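Local coordinates for protein ORF14 (Streptomyces clavuligerus, PDB 2WPX) that binds acetyl-CoA and probably acts as an acyltransferase of the tandem GNAT type in the clavulanic acid biosynthesis pathway, at residues A[248-256]-A[284-292]. Numbering follows the deposited sequence.
Sequences LAGYTSVSK and LKLANLEYV
Thr252 meets the helix through its methyl: CG2 sits 3.5 Å from Leu284 O and 3.6 Å from Asn288 CB, filling the step between two successive turns. With OG1 anti to the backbone N (chi1 -173°), the hydroxyl is turned away from that methyl contact and hydrogen-bonds to Thr269 on strand 263-271. The same Thr269 hydroxyl also bonds Lys285 NZ, a polar link from helix to sheet beside the apolar contact.

One turn before Asn288, Leu284 rests its CD1 methyl on the strand backbone, 3.3 Å from Tyr251 N and 3.4 Å from Gly250 C. Gly250 has no side chain, so the methyl comes directly onto the peptide joining it to Tyr251. Gly250 is also the second residue of a classic beta bulge, paired with Ala249 opposite Ala240 of strand 234-242.

The Asn288 side chain runs antiparallel alongside those of Thr252 and Val254, which brings its amide close to the backbone of Ser253 and Val254. Farther along, Val292 CG2 comes to 3.7 Å from Val254 CB, the two valines crossing at about a right angle.

Positions 284, 288 and 292 thus form one helix stripe, set against alternate strand residues Gly250, Thr252 and Val254. The axes of the two segments pass 8.2 Å apart and cross at -37°, as helix 280-295 packs on the sheet of the second GNAT domain; Leu284 and Val292 also touch the next strand, 234-242. Far from the acetyl-CoA pocket, this is a buried interface of methyl and backbone contacts, in which the Thr252 hydroxyl and the Lys285 ammonium are both satisfied by Thr269, while Asn288 brings a polar group into the middle.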
loop_
_atom_site.group_PDB
_atom_site.type_symbol
_atom_site.label_atom_id
_atom_site.label_comp_id
_atom_site.label_asym_id
_atom_site.label_seq_id
_atom_site.Cartn_x
_atom_site.Cartn_y
_atom_site.Cartn_z
ATOM N N LEU A 248 -11.278 11.281 19.910
ATOM C CA LEU A 248 -10.073 10.582 19.505
ATOM C C LEU A 248 -9.126 11.571 18.876
ATOM O O LEU A 248 -9.321 11.993 17.764
ATOM C CB LEU A 248 -10.394 9.453 18.547
ATOM C CG LEU A 248 -9.216 8.630 18.079
ATOM C CD1 LEU A 248 -8.862 7.723 19.175
ATOM C CD2 LEU A 248 -9.749 7.847 16.884
ATOM N N ALA A 249 -8.103 11.939 19.641
ATOM C CA ALA A 249 -7.195 13.003 19.301
ATOM C C ALA A 249 -6.167 12.506 18.275
ATOM O O ALA A 249 -5.522 13.297 17.556
ATOM C CB ALA A 249 -6.522 13.508 20.593
ATOM N N GLY A 250 -6.014 11.190 18.188
ATOM C CA GLY A 250 -5.032 10.620 17.296
ATOM C C GLY A 250 -5.043 9.110 17.253
ATOM O O GLY A 250 -5.523 8.430 18.195
ATOM N N TYR A 251 -4.492 8.579 16.163
ATOM C CA TYR A 251 -4.239 7.180 16.124
ATOM C C TYR A 251 -3.319 6.747 14.999
ATOM O O TYR A 251 -2.942 7.532 14.139
ATOM C CB TYR A 251 -5.559 6.444 16.095
ATOM C CG TYR A 251 -5.927 5.946 14.765
ATOM C CD1 TYR A 251 -6.058 6.798 13.705
ATOM C CD2 TYR A 251 -6.165 4.609 14.570
ATOM C CE1 TYR A 251 -6.389 6.310 12.458
ATOM C CE2 TYR A 251 -6.516 4.125 13.355
ATOM C CZ TYR A 251 -6.607 4.975 12.301
ATOM O OH TYR A 251 -6.959 4.454 11.086
ATOM N N THR A 252 -2.970 5.481 15.011
ATOM C CA THR A 252 -1.955 4.978 14.156
ATOM C C THR A 252 -2.098 3.459 14.068
ATOM O O THR A 252 -2.757 2.855 14.901
ATOM C CB THR A 252 -0.557 5.370 14.708
ATOM O OG1 THR A 252 0.443 5.012 13.760
ATOM C CG2 THR A 252 -0.259 4.657 16.002
ATOM N N SER A 253 -1.494 2.840 13.063
ATOM C CA SER A 253 -1.577 1.382 12.882
ATOM C C SER A 253 -0.348 0.777 12.195
ATOM O O SER A 253 0.291 1.427 11.358
ATOM C CB SER A 253 -2.781 1.042 12.004
ATOM O OG SER A 253 -2.674 1.808 10.829
ATOM N N VAL A 254 -0.063 -0.474 12.569
ATOM C CA VAL A 254 0.800 -1.384 11.843
ATOM C C VAL A 254 -0.035 -2.605 11.304
ATOM O O VAL A 254 -0.984 -3.127 11.959
ATOM C CB VAL A 254 2.015 -1.855 12.697
ATOM C CG1 VAL A 254 2.859 -2.867 11.952
ATOM C CG2 VAL A 254 2.922 -0.658 13.047
ATOM N N SER A 255 0.356 -3.061 10.121
ATOM C CA SER A 255 -0.278 -4.158 9.457
ATOM C C SER A 255 0.827 -5.207 9.332
ATOM O O SER A 255 1.983 -4.881 9.076
ATOM C CB SER A 255 -0.749 -3.631 8.079
ATOM O OG SER A 255 -1.259 -4.649 7.285
ATOM N N LYS A 256 0.505 -6.470 9.539
ATOM C CA LYS A 256 1.544 -7.522 9.510
ATOM C C LYS A 256 0.963 -8.685 8.719
ATOM O O LYS A 256 -0.125 -9.123 9.035
ATOM C CB LYS A 256 1.827 -7.991 10.933
ATOM C CG LYS A 256 2.626 -9.275 11.042
ATOM C CD LYS A 256 4.129 -8.883 11.111
ATOM C CE LYS A 256 5.071 -9.958 10.494
ATOM N NZ LYS A 256 4.676 -10.307 9.065
ATOM N N LEU A 284 2.329 8.245 19.659
ATOM C CA LEU A 284 1.571 7.213 18.997
ATOM C C LEU A 284 2.463 6.173 18.228
ATOM O O LEU A 284 2.300 4.975 18.407
ATOM C CB LEU A 284 0.491 7.855 18.110
ATOM C CG LEU A 284 -0.730 8.375 18.880
ATOM C CD1 LEU A 284 -1.701 9.032 17.919
ATOM C CD2 LEU A 284 -1.473 7.274 19.692
ATOM N N LYS A 285 3.414 6.612 17.416
ATOM C CA LYS A 285 4.237 5.630 16.680
ATOM C C LYS A 285 5.077 4.766 17.582
ATOM O O LYS A 285 5.207 3.554 17.339
ATOM C CB LYS A 285 5.136 6.276 15.627
ATOM C CG LYS A 285 4.381 6.879 14.508
ATOM C CD LYS A 285 5.364 7.679 13.698
ATOM C CE LYS A 285 5.049 7.589 12.216
ATOM N NZ LYS A 285 4.051 8.618 12.008
ATOM N N LEU A 286 5.628 5.380 18.638
ATOM C CA LEU A 286 6.496 4.653 19.542
ATOM C C LEU A 286 5.687 3.723 20.407
ATOM O O LEU A 286 6.101 2.578 20.609
ATOM C CB LEU A 286 7.322 5.580 20.401
ATOM C CG LEU A 286 8.500 6.156 19.639
ATOM C CD1 LEU A 286 9.018 7.266 20.504
ATOM C CD2 LEU A 286 9.585 5.107 19.421
ATOM N N ALA A 287 4.538 4.178 20.912
ATOM C CA ALA A 287 3.703 3.265 21.705
ATOM C C ALA A 287 3.188 2.124 20.826
ATOM O O ALA A 287 3.193 0.981 21.256
ATOM C CB ALA A 287 2.480 4.032 22.385
ATOM N N ASN A 288 2.729 2.427 19.607
ATOM C CA ASN A 288 2.263 1.346 18.709
ATOM C C ASN A 288 3.377 0.376 18.289
ATOM O O ASN A 288 3.133 -0.810 18.138
ATOM C CB ASN A 288 1.590 1.892 17.455
ATOM C CG ASN A 288 0.472 0.963 16.932
ATOM O OD1 ASN A 288 0.312 0.795 15.710
ATOM N ND2 ASN A 288 -0.303 0.366 17.852
ATOM N N LEU A 289 4.587 0.883 18.075
ATOM C CA LEU A 289 5.683 -0.004 17.734
ATOM C C LEU A 289 5.962 -0.942 18.914
ATOM O O LEU A 289 6.155 -2.134 18.758
ATOM C CB LEU A 289 6.933 0.767 17.328
ATOM C CG LEU A 289 8.146 -0.090 16.866
ATOM C CD1 LEU A 289 7.813 -0.798 15.604
ATOM C CD2 LEU A 289 9.453 0.708 16.689
ATOM N N GLU A 290 5.937 -0.417 20.115
ATOM C CA GLU A 290 6.254 -1.261 21.218
ATOM C C GLU A 290 5.209 -2.365 21.319
ATOM O O GLU A 290 5.515 -3.503 21.718
ATOM C CB GLU A 290 6.272 -0.441 22.487
ATOM C CG GLU A 290 6.689 -1.221 23.704
ATOM C CD GLU A 290 6.450 -0.392 24.972
ATOM O OE1 GLU A 290 5.349 0.148 25.175
ATOM O OE2 GLU A 290 7.379 -0.249 25.756
ATOM N N TYR A 291 3.970 -1.990 21.010
ATOM C CA TYR A 291 2.846 -2.860 21.092
ATOM C C TYR A 291 2.999 -3.981 20.013
ATOM O O TYR A 291 2.866 -5.155 20.317
ATOM C CB TYR A 291 1.574 -2.022 20.968
ATOM C CG TYR A 291 0.312 -2.826 20.825
ATOM C CD1 TYR A 291 0.120 -4.003 21.527
ATOM C CD2 TYR A 291 -0.685 -2.425 19.967
ATOM C CE1 TYR A 291 -1.079 -4.736 21.390
ATOM C CE2 TYR A 291 -1.840 -3.127 19.835
ATOM C CZ TYR A 291 -2.038 -4.269 20.534
ATOM O OH TYR A 291 -3.212 -4.946 20.356
ATOM N N VAL A 292 3.379 -3.638 18.801
ATOM C CA VAL A 292 3.800 -4.649 17.778
ATOM C C VAL A 292 4.915 -5.619 18.226
ATOM O O VAL A 292 4.745 -6.855 18.188
ATOM C CB VAL A 292 4.211 -3.950 16.470
ATOM C CG1 VAL A 292 4.793 -4.927 15.426
ATOM C CG2 VAL A 292 3.032 -3.233 15.937
#